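Local coordinates for spike protein S1 (Bat coronavirus HKU9, PDB 5GYQ) that probably attaches the virion to a host-cell receptor through this C-terminal, putative receptor-binding domain of the S1 subunit, initiating infection, at residues L56-M69 with V153-P167. Numbering follows the deposited sequence.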
loop_
_atom_site.group_PDB
_atom_site.type_symbol
_atom_site.label_atom_id
_atom_site.label_comp_id
_atom_site.label_asym_id
_atom_site.label_seq_id
_atom_site.Cartn_x
_atom_site.Cartn_y
_atom_site.Cartn_z
ATOM N N LEU A 56 8.212 7.381 -12.447
ATOM C CA LEU A 56 8.007 6.153 -11.672
ATOM C C LEU A 56 8.031 4.870 -12.504
ATOM O O LEU A 56 8.874 3.997 -12.293
ATOM C CB LEU A 56 6.670 6.240 -10.927
ATOM C CG LEU A 56 6.463 5.596 -9.551
ATOM C CD1 LEU A 56 4.968 5.483 -9.266
ATOM C CD2 LEU A 56 7.140 4.238 -9.403
ATOM N N ALA A 57 7.102 4.765 -13.447
ATOM C CA ALA A 57 6.885 3.517 -14.171
ATOM C C ALA A 57 7.732 3.395 -15.433
ATOM O O ALA A 57 7.473 2.531 -16.269
ATOM C CB ALA A 57 5.411 3.377 -14.524
ATOM N N SER A 58 8.743 4.248 -15.568
ATOM C CA SER A 58 9.531 4.294 -16.796
ATOM C C SER A 58 10.920 3.679 -16.645
ATOM O O SER A 58 11.610 3.451 -17.637
ATOM C CB SER A 58 9.671 5.737 -17.282
ATOM O OG SER A 58 10.519 6.483 -16.426
ATOM N N MET A 59 11.337 3.413 -15.413
ATOM C CA MET A 59 12.687 2.904 -15.184
ATOM C C MET A 59 12.700 1.623 -14.359
ATOM O O MET A 59 11.660 1.160 -13.892
ATOM C CB MET A 59 13.547 3.975 -14.508
ATOM C CG MET A 59 12.916 4.607 -13.280
ATOM S SD MET A 59 13.799 6.082 -12.734
ATOM C CE MET A 59 15.407 5.397 -12.343
ATOM N N CYS A 60 13.891 1.055 -14.191
ATOM C CA CYS A 60 14.057 -0.197 -13.462
ATOM C C CYS A 60 14.467 0.054 -12.016
ATOM O O CYS A 60 14.937 1.137 -11.673
ATOM C CB CYS A 60 15.091 -1.087 -14.153
ATOM S SG CYS A 60 14.626 -1.627 -15.817
ATOM N N TYR A 61 14.293 -0.957 -11.172
ATOM C CA TYR A 61 14.611 -0.830 -9.756
ATOM C C TYR A 61 15.284 -2.083 -9.209
ATOM O O TYR A 61 15.212 -3.151 -9.815
ATOM C CB TYR A 61 13.342 -0.527 -8.957
ATOM C CG TYR A 61 12.641 0.729 -9.407
ATOM C CD1 TYR A 61 13.037 1.973 -8.935
ATOM C CD2 TYR A 61 11.590 0.673 -10.313
ATOM C CE1 TYR A 61 12.404 3.124 -9.347
ATOM C CE2 TYR A 61 10.950 1.822 -10.732
ATOM C CZ TYR A 61 11.360 3.043 -10.245
ATOM O OH TYR A 61 10.728 4.194 -10.658
ATOM N N GLY A 62 15.943 -1.939 -8.063
ATOM C CA GLY A 62 16.562 -3.068 -7.391
ATOM C C GLY A 62 15.512 -4.035 -6.882
ATOM O O GLY A 62 15.705 -5.250 -6.905
ATOM N N SER A 63 14.396 -3.480 -6.423
ATOM C CA SER A 63 13.247 -4.258 -5.973
ATOM C C SER A 63 12.043 -3.344 -5.800
ATOM O O SER A 63 12.197 -2.133 -5.592
ATOM C CB SER A 63 13.548 -4.980 -4.658
ATOM O OG SER A 63 13.482 -4.080 -3.564
ATOM N N VAL A 64 10.848 -3.922 -5.885
ATOM C CA VAL A 64 9.625 -3.143 -5.696
ATOM C C VAL A 64 8.696 -3.846 -4.715
ATOM O O VAL A 64 8.442 -5.032 -4.844
ATOM C CB VAL A 64 8.881 -2.911 -7.030
ATOM C CG1 VAL A 64 7.555 -2.203 -6.790
ATOM C CG2 VAL A 64 9.747 -2.111 -7.991
ATOM N N THR A 65 8.191 -3.117 -3.729
ATOM C CA THR A 65 7.256 -3.694 -2.771
ATOM C C THR A 65 5.903 -3.005 -2.867
ATOM O O THR A 65 5.828 -1.781 -2.908
ATOM C CB THR A 65 7.788 -3.589 -1.333
ATOM O OG1 THR A 65 9.077 -4.209 -1.256
ATOM C CG2 THR A 65 6.842 -4.279 -0.362
ATOM N N LEU A 66 4.835 -3.796 -2.916
ATOM C CA LEU A 66 3.482 -3.253 -2.981
ATOM C C LEU A 66 2.690 -3.588 -1.726
ATOM O O LEU A 66 2.394 -4.751 -1.465
ATOM C CB LEU A 66 2.743 -3.792 -4.207
ATOM C CG LEU A 66 3.461 -3.662 -5.549
ATOM C CD1 LEU A 66 2.669 -4.356 -6.650
ATOM C CD2 LEU A 66 3.699 -2.199 -5.893
ATOM N N ASP A 67 2.347 -2.567 -0.951
ATOM C CA ASP A 67 1.499 -2.770 0.218
ATOM C C ASP A 67 0.095 -2.275 -0.077
ATOM O O ASP A 67 -0.096 -1.128 -0.451
ATOM C CB ASP A 67 2.075 -2.057 1.438
ATOM C CG ASP A 67 3.470 -2.532 1.774
ATOM O OD1 ASP A 67 3.789 -3.697 1.466
ATOM O OD2 ASP A 67 4.248 -1.743 2.348
ATOM N N VAL A 68 -0.893 -3.139 0.094
ATOM C CA VAL A 68 -2.251 -2.797 -0.299
ATOM C C VAL A 68 -3.217 -2.880 0.876
ATOM O O VAL A 68 -3.185 -3.839 1.668
ATOM C CB VAL A 68 -2.740 -3.710 -1.435
ATOM C CG1 VAL A 68 -4.156 -3.348 -1.844
ATOM C CG2 VAL A 68 -1.802 -3.602 -2.633
ATOM N N MET A 69 -4.060 -1.856 0.988
ATOM C CA MET A 69 -5.077 -1.808 2.034
ATOM C C MET A 69 -6.132 -0.772 1.687
ATOM O O MET A 69 -6.056 -0.138 0.642
ATOM C CB MET A 69 -4.445 -1.478 3.386
ATOM C CG MET A 69 -3.937 -0.043 3.487
ATOM S SD MET A 69 -2.362 0.081 4.363
ATOM C CE MET A 69 -1.230 -0.485 3.094
ATOM N N VAL A 153 0.907 1.302 -1.483
ATOM C CA VAL A 153 2.179 1.897 -1.115
ATOM C C VAL A 153 3.277 1.192 -1.887
ATOM O O VAL A 153 3.534 0.003 -1.679
ATOM C CB VAL A 153 2.455 1.789 0.393
ATOM C CG1 VAL A 153 3.784 2.450 0.737
ATOM C CG2 VAL A 153 1.319 2.417 1.185
ATOM N N ILE A 154 3.906 1.925 -2.795
ATOM C CA ILE A 154 4.955 1.366 -3.626
ATOM C C ILE A 154 6.316 1.761 -3.072
ATOM O O ILE A 154 6.698 2.921 -3.133
ATOM C CB ILE A 154 4.816 1.837 -5.087
ATOM C CG1 ILE A 154 3.389 1.591 -5.584
ATOM C CG2 ILE A 154 5.821 1.123 -5.977
ATOM C CD1 ILE A 154 3.115 2.123 -6.973
ATOM N N THR A 155 7.030 0.792 -2.508
ATOM C CA THR A 155 8.381 1.010 -2.001
ATOM C C THR A 155 9.407 0.621 -3.052
ATOM O O THR A 155 9.368 -0.484 -3.586
ATOM C CB THR A 155 8.655 0.200 -0.720
ATOM O OG1 THR A 155 7.665 0.509 0.267
ATOM C CG2 THR A 155 10.037 0.523 -0.172
ATOM N N LEU A 156 10.327 1.529 -3.342
ATOM C CA LEU A 156 11.318 1.300 -4.381
ATOM C C LEU A 156 12.707 1.110 -3.800
ATOM O O LEU A 156 13.060 1.729 -2.797
ATOM C CB LEU A 156 11.327 2.471 -5.362
ATOM C CG LEU A 156 9.978 2.806 -5.994
ATOM C CD1 LEU A 156 10.060 4.128 -6.730
ATOM C CD2 LEU A 156 9.542 1.689 -6.928
ATOM N N LYS A 157 13.494 0.245 -4.428
ATOM C CA LYS A 157 14.917 0.168 -4.117
ATOM C C LYS A 157 15.720 0.470 -5.376
ATOM O O LYS A 157 15.388 -0.014 -6.459
ATOM C CB LYS A 157 15.288 -1.202 -3.544
ATOM C CG LYS A 157 15.400 -1.213 -2.022
ATOM C CD LYS A 157 15.265 -2.618 -1.447
ATOM C CE LYS A 157 16.378 -3.543 -1.920
ATOM N NZ LYS A 157 17.632 -3.373 -1.131
ATOM N N PRO A 158 16.771 1.292 -5.241
ATOM C CA PRO A 158 17.571 1.706 -6.397
ATOM C C PRO A 158 18.246 0.529 -7.091
ATOM O O PRO A 158 18.615 -0.450 -6.439
ATOM C CB PRO A 158 18.612 2.651 -5.785
ATOM C CG PRO A 158 18.678 2.272 -4.350
ATOM C CD PRO A 158 17.288 1.854 -3.981
ATOM N N ALA A 159 18.388 0.627 -8.408
ATOM C CA ALA A 159 19.053 -0.406 -9.186
ATOM C C ALA A 159 20.509 -0.527 -8.756
ATOM O O ALA A 159 21.190 0.478 -8.551
ATOM C CB ALA A 159 18.955 -0.099 -10.671
ATOM N N ALA A 160 20.979 -1.760 -8.610
ATOM C CA ALA A 160 22.347 -2.003 -8.177
ATOM C C ALA A 160 22.876 -3.311 -8.753
ATOM O O ALA A 160 23.016 -4.304 -8.040
ATOM C CB ALA A 160 22.427 -2.018 -6.661
ATOM N N GLY A 161 23.165 -3.303 -10.050
ATOM C CA GLY A 161 23.672 -4.480 -10.726
ATOM C C GLY A 161 22.599 -5.174 -11.539
ATOM O O GLY A 161 21.660 -4.539 -12.020
ATOM N N SER A 162 22.740 -6.485 -11.698
ATOM C CA SER A 162 21.763 -7.272 -12.437
ATOM C C SER A 162 20.589 -7.655 -11.544
ATOM O O SER A 162 20.522 -7.239 -10.386
ATOM C CB SER A 162 22.421 -8.522 -13.024
ATOM O OG SER A 162 23.599 -8.857 -12.311
ATOM N N LYS A 163 19.672 -8.447 -12.097
ATOM C CA LYS A 163 18.461 -8.867 -11.393
ATOM C C LYS A 163 17.672 -7.657 -10.904
ATOM O O LYS A 163 17.740 -7.282 -9.732
ATOM C CB LYS A 163 18.809 -9.793 -10.228
ATOM C CG LYS A 163 19.625 -11.005 -10.642
ATOM C CD LYS A 163 20.309 -11.641 -9.446
ATOM C CE LYS A 163 21.349 -12.659 -9.885
ATOM N NZ LYS A 163 22.143 -13.165 -8.732
ATOM N N LEU A 164 16.929 -7.049 -11.820
ATOM C CA LEU A 164 16.160 -5.852 -11.518
ATOM C C LEU A 164 14.676 -6.081 -11.771
ATOM O O LEU A 164 14.282 -7.095 -12.350
ATOM C CB LEU A 164 16.653 -4.674 -12.361
ATOM C CG LEU A 164 18.149 -4.361 -12.302
ATOM C CD1 LEU A 164 18.491 -3.220 -13.248
ATOM C CD2 LEU A 164 18.579 -4.036 -10.878
ATOM N N VAL A 165 13.859 -5.134 -11.322
ATOM C CA VAL A 165 12.447 -5.118 -11.671
ATOM C C VAL A 165 12.225 -4.082 -12.767
ATOM O O VAL A 165 12.353 -2.880 -12.527
ATOM C CB VAL A 165 11.555 -4.794 -10.462
ATOM C CG1 VAL A 165 10.087 -4.835 -10.869
ATOM C CG2 VAL A 165 11.829 -5.764 -9.326
ATOM N N CYS A 166 11.905 -4.544 -13.972
ATOM C CA CYS A 166 11.750 -3.631 -15.104
ATOM C C CYS A 166 10.310 -3.570 -15.614
ATOM O O CYS A 166 9.622 -4.583 -15.657
ATOM C CB CYS A 166 12.694 -4.035 -16.240
ATOM S SG CYS A 166 14.440 -3.654 -15.926
ATOM N N PRO A 167 9.854 -2.372 -16.009
ATOM C CA PRO A 167 8.476 -2.181 -16.476
ATOM C C PRO A 167 8.232 -2.752 -17.872
ATOM O O PRO A 167 9.185 -2.971 -18.619
ATOM C CB PRO A 167 8.322 -0.661 -16.483
ATOM C CG PRO A 167 9.702 -0.160 -16.735
ATOM C CD PRO A 167 10.618 -1.112 -16.019
HETATM O O HOH W 1 15.431 -7.373 -8.641
HETATM O O HOH W 2 18.738 -5.837 -6.935
HETATM O O HOH W 3 11.443 -2.462 -2.628
HETATM O O HOH W 4 5.641 -1.017 0.013
#
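Cys-60 and Cys-166 are joined by a disulfide, SG to SG 2.0 Å, beside the antiparallel pairing of strands 63-69 and 153-157 in the five-stranded sheet of the betacoronavirus S1 C-terminal domain. Next to it, Tyr-61 and Val-165 form a single antiparallel bridge; its straighter bond runs from Val-165 N to Tyr-61 O (2.8 Å, 168° at the hydrogen). Leu-156 CD2 sits over the centre of the Tyr-61 ring, a CH-pi contact 3.8 Å from the centroid and only 2° off the normal. With CG anti to its carbonyl carbon (chi1 -58°), Tyr-61 carries its ring out to Leu-56, where OH donates a hydrogen bond to Leu-56 O, an unusually short one at 2.5 Å. Val-64 splits its branches: CG1 lies against Ile-154 CG2, while CG2 meets both Leu-156 CD2 and Val-165 CG1. Leu-66 CD2 continues this apolar face against Ile-154 CG1, and Phe-32 of strand 30-32 touches both Leu-66 and Val-165. The other face carries Thr-65 and Thr-155, with Thr-65 CB 3.9 Å from Thr-155 CB between reciprocal backbone bonds. Asp-67 follows, its carboxylate held by a salt bridge to Arg-24 and a hydrogen bond from Tyr-92. On that face, one water bridges Ser-63 OG and Thr-65 OG1 and donates to Thr-155 O at 3.0 Å.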